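Local coordinates for acyl-[acyl-carrier-protein]--UDP-N-acetylglucosamine O-acyltransferase (Acinetobacter baumannii, PDB 4E6U), which catalyses the transfer of an acyl chain from acyl carrier protein to UDP-N-acetylglucosamine, an early step in making the lipid A of lipopolysaccharide, at residues A[54-59]-A[100-105]; A[68-73]-A[84-89]; A[182-187]-A[223-228]; A[218-223]-A[240-245]. All coordinates share one frame; numbering follows the deposited sequence. Where two conformers were deposited one is given.

Contact 1: A[54-59]-A[100-105]; sequences GFTRIG and LHRGTV
R102 lays its side chain against the corner G54-F55 and is the only residue of 100-105 that makes the contact. The tight part is aliphatic carbon against backbone oxygen: R102 CD sits 3.2 Å from G54 O and 3.5 Å from F55 O. The same methylene also meets F55 CB at 3.7 Å. A bend at chi3 (-53°) then swings the guanidinium along G54, where R102 NH1 gives G54 O only a weak, strongly bent hydrogen bond (3.3 Å, 124° at the hydrogen). Its stronger polar partner is G71 O, which also accepts from NH1 and so helps fix the rotation of the group. G54 O is gripped a second time within its own segment, by T56 OG1 at 2.8 Å, the hydroxyl standing above the carbonyl plane. The setting is the left-handed parallel beta-helix of hexapeptide-repeat acyltransferases: F55, with positive phi, turns the corner into strand 56-58, while R102 directly follows strand 99-101 on another face of the prism. L86, from strand 85-88, packs on both T56 and R102. The looser side is that of the F55 ring, which is partly exposed whereas G54, T56 and R102 are buried. F55 CD2 lies 4.1 Å above the centre of the R102 guanidinium, but the two planes are 50° apart and the meeting is no parallel stack. Beyond CD2 the ring runs on past the arginine and meets W85 edge-to-face. A sulfate, probably from the crystallisation liquor, lies about 6 Å from the R102 side chain.

Contact 2: A[68-73]-A[84-89]; sequences ASVGEV and TWLEIG
V70 and G71 face L86 and I88 across the interior of the beta-helix, and most of the contact is apolar. V70 CG1 is the shared methyl: it touches I88 CD1 at 3.7 Å and L86 CD2 at 3.9 Å, meeting both side chains at about a right angle. A chi1 of 179° puts CG1, anti to the backbone N, against L86 and I88, alternate residues of strand 85-88 that both point inward. A second kind of contact sets a methyl against the main chain. L86 CD2 comes to 3.3 Å from G71 N and 3.5 Å from G71 CA, close packing on a residue without a side chain, at the corner where the coil changes face with positive phi. The G71 N-H is probably taken by L100 O and its carbonyl by R102, so the methyl packs on a residue whose polar backbone atoms have partners. S69 OG bonds to E96 of a neighbouring subunit. No hydrogen bond joins the two segments; each strand pairs instead with strands of its own sheet in adjacent coils, and between these two segments the packing is van der Waals only, consistent with a hydrophobic interior.

Contact 3: A[182-187]-A[223-228]; sequences DVPAYV and LIFKSG. With EDO (1,2-ethanediol), chain K.
P184 O accepts the backbone N-H of V187 at 3.1 Å, closing a type II beta turn whose first and last residues both present their side chains to F225. The turn lies where the left-handed beta-helix gives way to the C-terminal helical domain: it follows strand 178-179 and leads into strand 187-191, while F225 stands at the end of helix 211-225. The contact itself is purely apolar. F225 comes from the direction opposite to both partners and sets the far end of its ring, CE2 and CZ, against both. P184 CG meets F225 CZ at 4.2 Å, at the ring edge and near its plane; V187 CG2 approaches F225 CE2 obliquely at 4.0 Å. In V187 a chi1 of 170° places CG2 anti to the carbonyl carbon, and this is the branch that meets the ring. One face of F225 is covered from within its own helix by I224 CG2, 3.6 Å above the ring centre, and A196 of strand 194-199 packs against both V187 and F225. P184 also rests on L252 and S255 of helix 250-258, so it touches two helices. Farther along, exposed G228 has positive phi, and an ethanediol, probably from the crystallisation liquor, places its O2 3.1 Å from G228 O, with Q233 OE1 as another of its partners.

Contact 4: A[218-223]-A[240-245]; sequences REAYKL and SEILPS
This is apolar packing in the C-terminal helical domain that follows the beta-helix: I242, in the end region of helix 231-241, plugs one side of helix 211-225. A single methyl, I242 CD1, does nearly all the touching. It comes to 3.6 Å from A220 N and 4.0 Å from A220 CB, resting against the helix backbone where the small alanine allows close approach. E219 and L223, one helical turn apart, complete the seat. E219 CB meets I242 CD1 at 3.8 Å, and L223 CD1 reaches it at the same distance, L223 and I242 meeting tip to tip. The isoleucine gets there by an extended branch: CG1 is anti to the carbonyl carbon (chi1 -63°) and CD1 continues outward (chi2 166°). A220 also packs on I238 of helix 231-241 and on L252 of helix 250-258, and I242 on A249; L223 likewise touches I238, so the same two helices meet on both sides of the methyl's seat. At its partly exposed side the extended E219 side chain runs obliquely past I242, OE2 coming to 4.0 Å from I242 CG1 without a polar bond, while its other oxygen, OE1, is hydrogen-bonded to Q215 NE2 on the same helix.

Contacts 1 and 2 adjoin in the beta-helix, their centres 3 Å apart. L100 O and G71 N, 2.8 Å apart, probably hydrogen-bond between neighbouring strands of one sheet, and in the conformers given R57 and E87 make a salt bridge between neighbours in another. Contact 3 joins the end of the beta-helix to helix 211-225, and contact 4 lies within the C-terminal helices; both are on the other side of the chain's centre. They share L223, their centres are 11 Å apart, and S227 OG probably bonds to K222 O at 3.0 Å. The two pairs do not touch: nearest atoms of contacts 1 and 3 are about 17 Å apart, and the centres of contacts 1 and 4 about 40 Å.

Contact 1: A[54-59]-A[100-105]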
# COMPACT_ATOMS: atom_id res chain seq x y z
N GLY A 54 -13.30 -19.38 2.98
CA GLY A 54 -13.97 -20.46 3.70
C GLY A 54 -14.15 -20.04 5.13
O GLY A 54 -13.59 -19.03 5.57
N PHE A 55 -14.96 -20.81 5.87
CA PHE A 55 -15.01 -20.66 7.33
C PHE A 55 -15.23 -19.21 7.76
O PHE A 55 -14.52 -18.67 8.61
CB PHE A 55 -13.75 -21.29 7.97
CG PHE A 55 -13.59 -22.72 7.63
CD1 PHE A 55 -14.14 -23.70 8.47
CD2 PHE A 55 -12.96 -23.11 6.46
CE1 PHE A 55 -14.03 -25.05 8.14
CE2 PHE A 55 -12.84 -24.46 6.13
CZ PHE A 55 -13.38 -25.42 6.97
N THR A 56 -16.25 -18.60 7.16
CA THR A 56 -16.55 -17.20 7.37
C THR A 56 -18.05 -17.03 7.55
O THR A 56 -18.84 -17.56 6.76
CB THR A 56 -16.05 -16.36 6.15
OG1 THR A 56 -14.62 -16.46 6.08
CG2 THR A 56 -16.41 -14.89 6.28
N ARG A 57 -18.43 -16.29 8.60
CA ARG A 57 -19.82 -15.92 8.82
C ARG A 57 -19.94 -14.44 8.52
O ARG A 57 -19.21 -13.64 9.11
CB ARG A 57 -20.25 -16.20 10.27
CG ARG A 57 -20.16 -17.66 10.63
CD ARG A 57 -20.56 -17.92 12.08
NE ARG A 57 -20.15 -19.27 12.47
CZ ARG A 57 -19.08 -19.57 13.20
NH1 ARG A 57 -18.27 -18.62 13.67
NH2 ARG A 57 -18.81 -20.84 13.47
N ILE A 58 -20.81 -14.08 7.58
CA ILE A 58 -21.04 -12.70 7.17
C ILE A 58 -22.47 -12.33 7.53
O ILE A 58 -23.39 -13.06 7.17
CB ILE A 58 -20.80 -12.52 5.65
CG1 ILE A 58 -19.34 -12.86 5.33
CG2 ILE A 58 -21.15 -11.10 5.20
CD1 ILE A 58 -19.02 -13.00 3.85
N GLY A 59 -22.64 -11.21 8.21
CA GLY A 59 -23.98 -10.76 8.63
C GLY A 59 -24.80 -10.11 7.54
O GLY A 59 -24.64 -10.41 6.35
N LEU A 100 -8.94 -9.93 4.42
CA LEU A 100 -9.37 -10.22 5.79
C LEU A 100 -9.07 -11.67 6.05
O LEU A 100 -9.56 -12.56 5.35
CB LEU A 100 -10.87 -9.94 5.98
CG LEU A 100 -11.25 -8.47 6.07
CD1 LEU A 100 -11.49 -7.90 4.68
CD2 LEU A 100 -12.48 -8.30 6.96
N HIS A 101 -8.23 -11.94 7.05
CA HIS A 101 -7.75 -13.30 7.28
C HIS A 101 -8.31 -13.95 8.53
O HIS A 101 -8.62 -13.27 9.49
CB HIS A 101 -6.23 -13.33 7.31
CG HIS A 101 -5.62 -13.09 5.97
ND1 HIS A 101 -4.27 -12.84 5.80
CD2 HIS A 101 -6.18 -13.02 4.74
CE1 HIS A 101 -4.03 -12.66 4.51
NE2 HIS A 101 -5.17 -12.78 3.84
N ARG A 102 -8.44 -15.27 8.46
CA ARG A 102 -8.99 -16.07 9.55
C ARG A 102 -7.99 -16.16 10.70
O ARG A 102 -6.83 -15.78 10.57
CB ARG A 102 -9.40 -17.44 9.02
CG ARG A 102 -10.41 -17.33 7.86
CD ARG A 102 -11.14 -18.63 7.58
NE ARG A 102 -10.26 -19.79 7.38
CZ ARG A 102 -9.96 -20.33 6.19
NH1 ARG A 102 -10.42 -19.81 5.06
NH2 ARG A 102 -9.20 -21.41 6.13
N GLY A 103 -8.48 -16.66 11.84
CA GLY A 103 -7.65 -16.66 13.06
C GLY A 103 -6.65 -17.79 13.18
O GLY A 103 -6.41 -18.55 12.24
N THR A 104 -6.03 -17.87 14.36
CA THR A 104 -5.08 -18.94 14.66
C THR A 104 -5.49 -19.61 15.97
O THR A 104 -6.09 -18.98 16.84
CB THR A 104 -3.63 -18.44 14.80
OG1 THR A 104 -3.55 -17.50 15.87
CG2 THR A 104 -3.15 -17.78 13.49
N VAL A 105 -5.14 -20.89 16.10
CA VAL A 105 -5.50 -21.62 17.32
C VAL A 105 -4.74 -21.14 18.55
O VAL A 105 -5.24 -21.30 19.66
CB VAL A 105 -5.40 -23.15 17.17
CG1 VAL A 105 -6.43 -23.64 16.15
CG2 VAL A 105 -3.98 -23.60 16.82

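Contact 2: A[68-73]-A[84-89]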
# COMPACT_ATOMS: atom_id res chain seq x y z
N ALA A 68 -11.71 -8.18 -3.39
CA ALA A 68 -11.52 -8.43 -1.97
C ALA A 68 -11.32 -9.91 -1.71
O ALA A 68 -12.00 -10.77 -2.29
CB ALA A 68 -12.71 -7.91 -1.21
N SER A 69 -10.37 -10.20 -0.82
CA SER A 69 -10.08 -11.55 -0.36
C SER A 69 -10.56 -11.65 1.08
O SER A 69 -9.97 -11.06 1.99
CB SER A 69 -8.58 -11.80 -0.45
OG SER A 69 -8.26 -13.08 0.06
N VAL A 70 -11.66 -12.36 1.26
CA VAL A 70 -12.38 -12.34 2.54
C VAL A 70 -12.34 -13.71 3.16
O VAL A 70 -12.78 -14.69 2.54
CB VAL A 70 -13.84 -11.89 2.31
CG1 VAL A 70 -14.64 -11.89 3.62
CG2 VAL A 70 -13.87 -10.49 1.74
N GLY A 71 -11.82 -13.81 4.38
CA GLY A 71 -11.82 -15.13 5.06
C GLY A 71 -10.86 -16.10 4.42
O GLY A 71 -11.19 -17.27 4.18
N GLU A 72 -9.66 -15.61 4.13
CA GLU A 72 -8.59 -16.46 3.65
C GLU A 72 -7.71 -16.88 4.82
O GLU A 72 -7.71 -16.21 5.86
CB GLU A 72 -7.78 -15.71 2.58
CG GLU A 72 -6.74 -16.57 1.83
CD GLU A 72 -7.35 -17.89 1.32
OE1 GLU A 72 -7.97 -17.87 0.24
OE2 GLU A 72 -7.26 -18.94 2.01
N VAL A 73 -6.98 -17.98 4.66
CA VAL A 73 -6.07 -18.45 5.70
C VAL A 73 -5.06 -17.35 6.03
O VAL A 73 -4.65 -16.55 5.17
CB VAL A 73 -5.33 -19.75 5.27
CG1 VAL A 73 -6.31 -20.91 5.15
CG2 VAL A 73 -4.51 -19.56 3.99
N THR A 84 -10.08 -22.59 11.67
CA THR A 84 -10.28 -21.28 12.28
C THR A 84 -11.19 -20.45 11.39
O THR A 84 -11.44 -20.81 10.25
CB THR A 84 -8.97 -20.52 12.52
OG1 THR A 84 -8.42 -20.17 11.26
CG2 THR A 84 -7.93 -21.37 13.29
N TRP A 85 -11.65 -19.33 11.93
CA TRP A 85 -12.80 -18.61 11.40
C TRP A 85 -12.58 -17.12 11.26
O TRP A 85 -11.69 -16.53 11.89
CB TRP A 85 -14.00 -18.85 12.34
CG TRP A 85 -14.48 -20.26 12.30
CD1 TRP A 85 -13.96 -21.33 12.99
CD2 TRP A 85 -15.55 -20.77 11.51
NE1 TRP A 85 -14.65 -22.47 12.67
CE2 TRP A 85 -15.64 -22.16 11.78
CE3 TRP A 85 -16.46 -20.18 10.62
CZ2 TRP A 85 -16.60 -22.98 11.16
CZ3 TRP A 85 -17.42 -21.01 10.01
CH2 TRP A 85 -17.47 -22.39 10.29
N LEU A 86 -13.42 -16.53 10.42
CA LEU A 86 -13.65 -15.10 10.34
C LEU A 86 -15.13 -14.83 10.56
O LEU A 86 -15.97 -15.52 9.98
CB LEU A 86 -13.21 -14.53 8.97
CG LEU A 86 -13.63 -13.09 8.63
CD1 LEU A 86 -12.95 -12.10 9.57
CD2 LEU A 86 -13.26 -12.76 7.19
N GLU A 87 -15.43 -13.82 11.37
CA GLU A 87 -16.79 -13.32 11.51
C GLU A 87 -16.86 -11.85 11.14
O GLU A 87 -16.00 -11.06 11.54
CB GLU A 87 -17.27 -13.52 12.96
CG GLU A 87 -17.61 -14.96 13.28
CD GLU A 87 -17.93 -15.20 14.74
OE1 GLU A 87 -17.85 -14.25 15.56
OE2 GLU A 87 -18.23 -16.37 15.06
N ILE A 88 -17.88 -11.48 10.37
CA ILE A 88 -18.15 -10.12 9.98
C ILE A 88 -19.60 -9.84 10.38
O ILE A 88 -20.47 -10.67 10.10
CB ILE A 88 -17.97 -9.96 8.45
CG1 ILE A 88 -16.49 -10.09 8.08
CG2 ILE A 88 -18.54 -8.65 7.95
CD1 ILE A 88 -16.26 -10.32 6.58
N GLY A 89 -19.84 -8.69 11.01
CA GLY A 89 -21.20 -8.32 11.45
C GLY A 89 -22.05 -7.76 10.32
O GLY A 89 -22.10 -8.34 9.22

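Contact 3: A[182-187]-A[223-228]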
# COMPACT_ATOMS: atom_id res chain seq x y z
N ASP A 182 -0.07 0.91 22.23
CA ASP A 182 -1.51 1.10 22.31
C ASP A 182 -1.90 2.55 22.18
O ASP A 182 -1.14 3.44 22.63
CB ASP A 182 -2.05 0.57 23.63
CG ASP A 182 -1.97 -0.93 23.74
OD1 ASP A 182 -1.56 -1.64 22.78
OD2 ASP A 182 -2.34 -1.41 24.83
N VAL A 183 -3.06 2.81 21.58
CA VAL A 183 -3.60 4.15 21.48
C VAL A 183 -4.85 4.20 22.33
O VAL A 183 -5.86 3.59 22.00
CB VAL A 183 -3.90 4.55 20.02
CG1 VAL A 183 -4.47 5.97 19.94
CG2 VAL A 183 -2.62 4.45 19.18
N PRO A 184 -4.80 4.94 23.44
CA PRO A 184 -5.95 4.95 24.33
C PRO A 184 -7.19 5.63 23.76
O PRO A 184 -7.11 6.37 22.76
CB PRO A 184 -5.43 5.72 25.57
CG PRO A 184 -3.97 5.56 25.51
CD PRO A 184 -3.63 5.60 24.04
N ALA A 185 -8.32 5.39 24.41
CA ALA A 185 -9.60 5.99 24.04
C ALA A 185 -9.47 7.49 23.89
O ALA A 185 -8.78 8.14 24.70
CB ALA A 185 -10.68 5.66 25.10
N TYR A 186 -10.10 8.05 22.86
CA TYR A 186 -10.12 9.50 22.58
C TYR A 186 -8.81 10.12 22.10
O TYR A 186 -8.78 11.30 21.81
CB TYR A 186 -10.57 10.33 23.80
CG TYR A 186 -11.71 9.78 24.59
CD1 TYR A 186 -12.98 9.70 24.05
CD2 TYR A 186 -11.51 9.36 25.91
CE1 TYR A 186 -14.05 9.19 24.79
CE2 TYR A 186 -12.56 8.86 26.66
CZ TYR A 186 -13.82 8.78 26.10
OH TYR A 186 -14.85 8.28 26.86
N VAL A 187 -7.73 9.34 22.01
CA VAL A 187 -6.42 9.93 21.75
C VAL A 187 -6.14 10.13 20.25
O VAL A 187 -6.52 9.28 19.43
CB VAL A 187 -5.28 9.12 22.44
CG1 VAL A 187 -3.91 9.56 21.99
CG2 VAL A 187 -5.40 9.26 23.99
N LEU A 223 -2.34 14.12 32.76
CA LEU A 223 -1.85 13.14 33.72
C LEU A 223 -1.14 11.95 33.09
O LEU A 223 -0.11 11.50 33.58
CB LEU A 223 -2.97 12.66 34.64
CG LEU A 223 -3.46 13.70 35.66
CD1 LEU A 223 -4.86 13.35 36.11
CD2 LEU A 223 -2.49 13.79 36.86
N ILE A 224 -1.71 11.45 31.99
CA ILE A 224 -1.15 10.27 31.34
C ILE A 224 0.14 10.59 30.57
O ILE A 224 1.12 9.85 30.67
CB ILE A 224 -2.19 9.66 30.37
CG1 ILE A 224 -3.40 9.15 31.14
CG2 ILE A 224 -1.56 8.50 29.59
CD1 ILE A 224 -4.64 8.85 30.26
N PHE A 225 0.13 11.69 29.83
CA PHE A 225 1.19 11.93 28.86
C PHE A 225 2.22 12.98 29.23
O PHE A 225 3.33 12.95 28.69
CB PHE A 225 0.55 12.28 27.50
CG PHE A 225 -0.20 11.13 26.89
CD1 PHE A 225 0.48 10.07 26.29
CD2 PHE A 225 -1.58 11.09 26.93
CE1 PHE A 225 -0.21 9.00 25.75
CE2 PHE A 225 -2.30 10.03 26.36
CZ PHE A 225 -1.60 8.99 25.77
N LYS A 226 1.88 13.91 30.12
CA LYS A 226 2.75 15.07 30.37
C LYS A 226 3.33 15.12 31.77
O LYS A 226 4.28 15.86 32.02
CB LYS A 226 1.99 16.37 30.09
CG LYS A 226 1.35 16.46 28.71
CD LYS A 226 2.42 16.50 27.64
CE LYS A 226 1.91 17.21 26.39
NZ LYS A 226 3.02 17.31 25.40
N SER A 227 2.81 14.33 32.68
CA SER A 227 3.16 14.52 34.09
C SER A 227 4.32 13.69 34.58
O SER A 227 4.78 13.90 35.70
CB SER A 227 1.94 14.23 34.94
OG SER A 227 0.95 15.19 34.59
N GLY A 228 4.76 12.72 33.78
CA GLY A 228 5.82 11.81 34.20
C GLY A 228 5.31 10.63 35.01
O GLY A 228 6.09 9.79 35.44
C1 EDO K . 8.14 8.53 39.52
O1 EDO K . 7.58 7.71 40.58
C2 EDO K . 7.04 8.96 38.55
O2 EDO K . 6.57 7.83 37.79

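Contact 4: A[218-223]-A[240-245]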
# COMPACT_ATOMS: atom_id res chain seq x y z
N ARG A 218 -9.16 16.27 28.99
CA ARG A 218 -7.91 17.00 28.77
C ARG A 218 -6.99 16.91 29.98
O ARG A 218 -5.78 16.74 29.84
CB ARG A 218 -8.18 18.45 28.38
CG ARG A 218 -8.83 18.57 27.01
CD ARG A 218 -9.31 19.96 26.71
NE ARG A 218 -8.21 20.86 26.39
CZ ARG A 218 -8.35 21.99 25.70
NH1 ARG A 218 -9.54 22.37 25.26
NH2 ARG A 218 -7.28 22.75 25.46
N GLU A 219 -7.57 17.01 31.18
CA GLU A 219 -6.78 16.85 32.40
C GLU A 219 -6.25 15.43 32.52
O GLU A 219 -5.09 15.22 32.87
CB GLU A 219 -7.61 17.21 33.64
CG GLU A 219 -8.04 18.68 33.72
CD GLU A 219 -9.01 18.94 34.85
OE1 GLU A 219 -9.06 20.10 35.33
OE2 GLU A 219 -9.73 18.00 35.28
N ALA A 220 -7.10 14.46 32.17
CA ALA A 220 -6.67 13.08 32.17
C ALA A 220 -5.51 12.85 31.20
O ALA A 220 -4.54 12.15 31.52
CB ALA A 220 -7.86 12.15 31.83
N TYR A 221 -5.61 13.47 30.02
CA TYR A 221 -4.54 13.40 29.02
C TYR A 221 -3.23 13.94 29.61
O TYR A 221 -2.17 13.33 29.46
CB TYR A 221 -4.94 14.17 27.75
CG TYR A 221 -3.88 14.09 26.69
CD1 TYR A 221 -3.96 13.13 25.68
CD2 TYR A 221 -2.78 14.94 26.71
CE1 TYR A 221 -2.97 13.03 24.70
CE2 TYR A 221 -1.78 14.85 25.73
CZ TYR A 221 -1.89 13.89 24.74
OH TYR A 221 -0.90 13.79 23.78
N LYS A 222 -3.30 15.09 30.28
CA LYS A 222 -2.10 15.66 30.87
C LYS A 222 -1.50 14.72 31.91
O LYS A 222 -0.27 14.55 31.95
CB LYS A 222 -2.41 17.00 31.52
CG LYS A 222 -2.69 18.14 30.57
CD LYS A 222 -3.05 19.37 31.38
CE LYS A 222 -2.46 20.62 30.78
NZ LYS A 222 -2.39 21.70 31.80
N LEU A 223 -2.34 14.12 32.76
CA LEU A 223 -1.85 13.14 33.72
C LEU A 223 -1.14 11.95 33.09
O LEU A 223 -0.11 11.50 33.58
CB LEU A 223 -2.97 12.66 34.64
CG LEU A 223 -3.46 13.70 35.66
CD1 LEU A 223 -4.86 13.35 36.11
CD2 LEU A 223 -2.49 13.79 36.86
N SER A 240 -9.38 9.35 41.28
CA SER A 240 -9.56 10.26 42.42
C SER A 240 -10.32 11.52 42.04
O SER A 240 -11.33 11.89 42.68
CB SER A 240 -8.17 10.66 42.98
OG SER A 240 -8.27 11.54 44.10
N GLU A 241 -9.85 12.19 41.00
CA GLU A 241 -10.22 13.56 40.76
C GLU A 241 -11.13 13.82 39.57
O GLU A 241 -11.78 14.86 39.50
CB GLU A 241 -8.96 14.44 40.62
CG GLU A 241 -8.05 14.45 41.85
CD GLU A 241 -8.74 14.99 43.09
OE1 GLU A 241 -9.13 16.17 43.11
OE2 GLU A 241 -8.89 14.21 44.01
N ILE A 242 -11.15 12.89 38.61
CA ILE A 242 -11.81 13.17 37.34
C ILE A 242 -13.01 12.27 37.11
O ILE A 242 -14.11 12.76 36.79
CB ILE A 242 -10.82 13.08 36.16
CG1 ILE A 242 -9.74 14.15 36.31
CG2 ILE A 242 -11.55 13.21 34.79
CD1 ILE A 242 -8.51 13.94 35.40
N LEU A 243 -12.81 10.97 37.30
CA LEU A 243 -13.86 9.96 37.06
C LEU A 243 -15.19 10.24 37.77
O LEU A 243 -16.25 10.02 37.17
CB LEU A 243 -13.35 8.57 37.43
CG LEU A 243 -14.26 7.37 37.14
CD1 LEU A 243 -14.50 7.21 35.62
CD2 LEU A 243 -13.66 6.10 37.71
N PRO A 244 -15.17 10.74 39.03
CA PRO A 244 -16.46 10.92 39.69
C PRO A 244 -17.43 11.86 38.96
O PRO A 244 -18.64 11.59 38.95
CB PRO A 244 -16.06 11.49 41.07
CG PRO A 244 -14.73 10.88 41.32
CD PRO A 244 -14.05 11.01 39.96
N SER A 245 -16.93 12.94 38.35
CA SER A 245 -17.81 13.85 37.59
C SER A 245 -17.75 13.61 36.08
O SER A 245 -18.58 14.16 35.35
CB SER A 245 -17.49 15.31 37.91
OG SER A 245 -16.23 15.71 37.39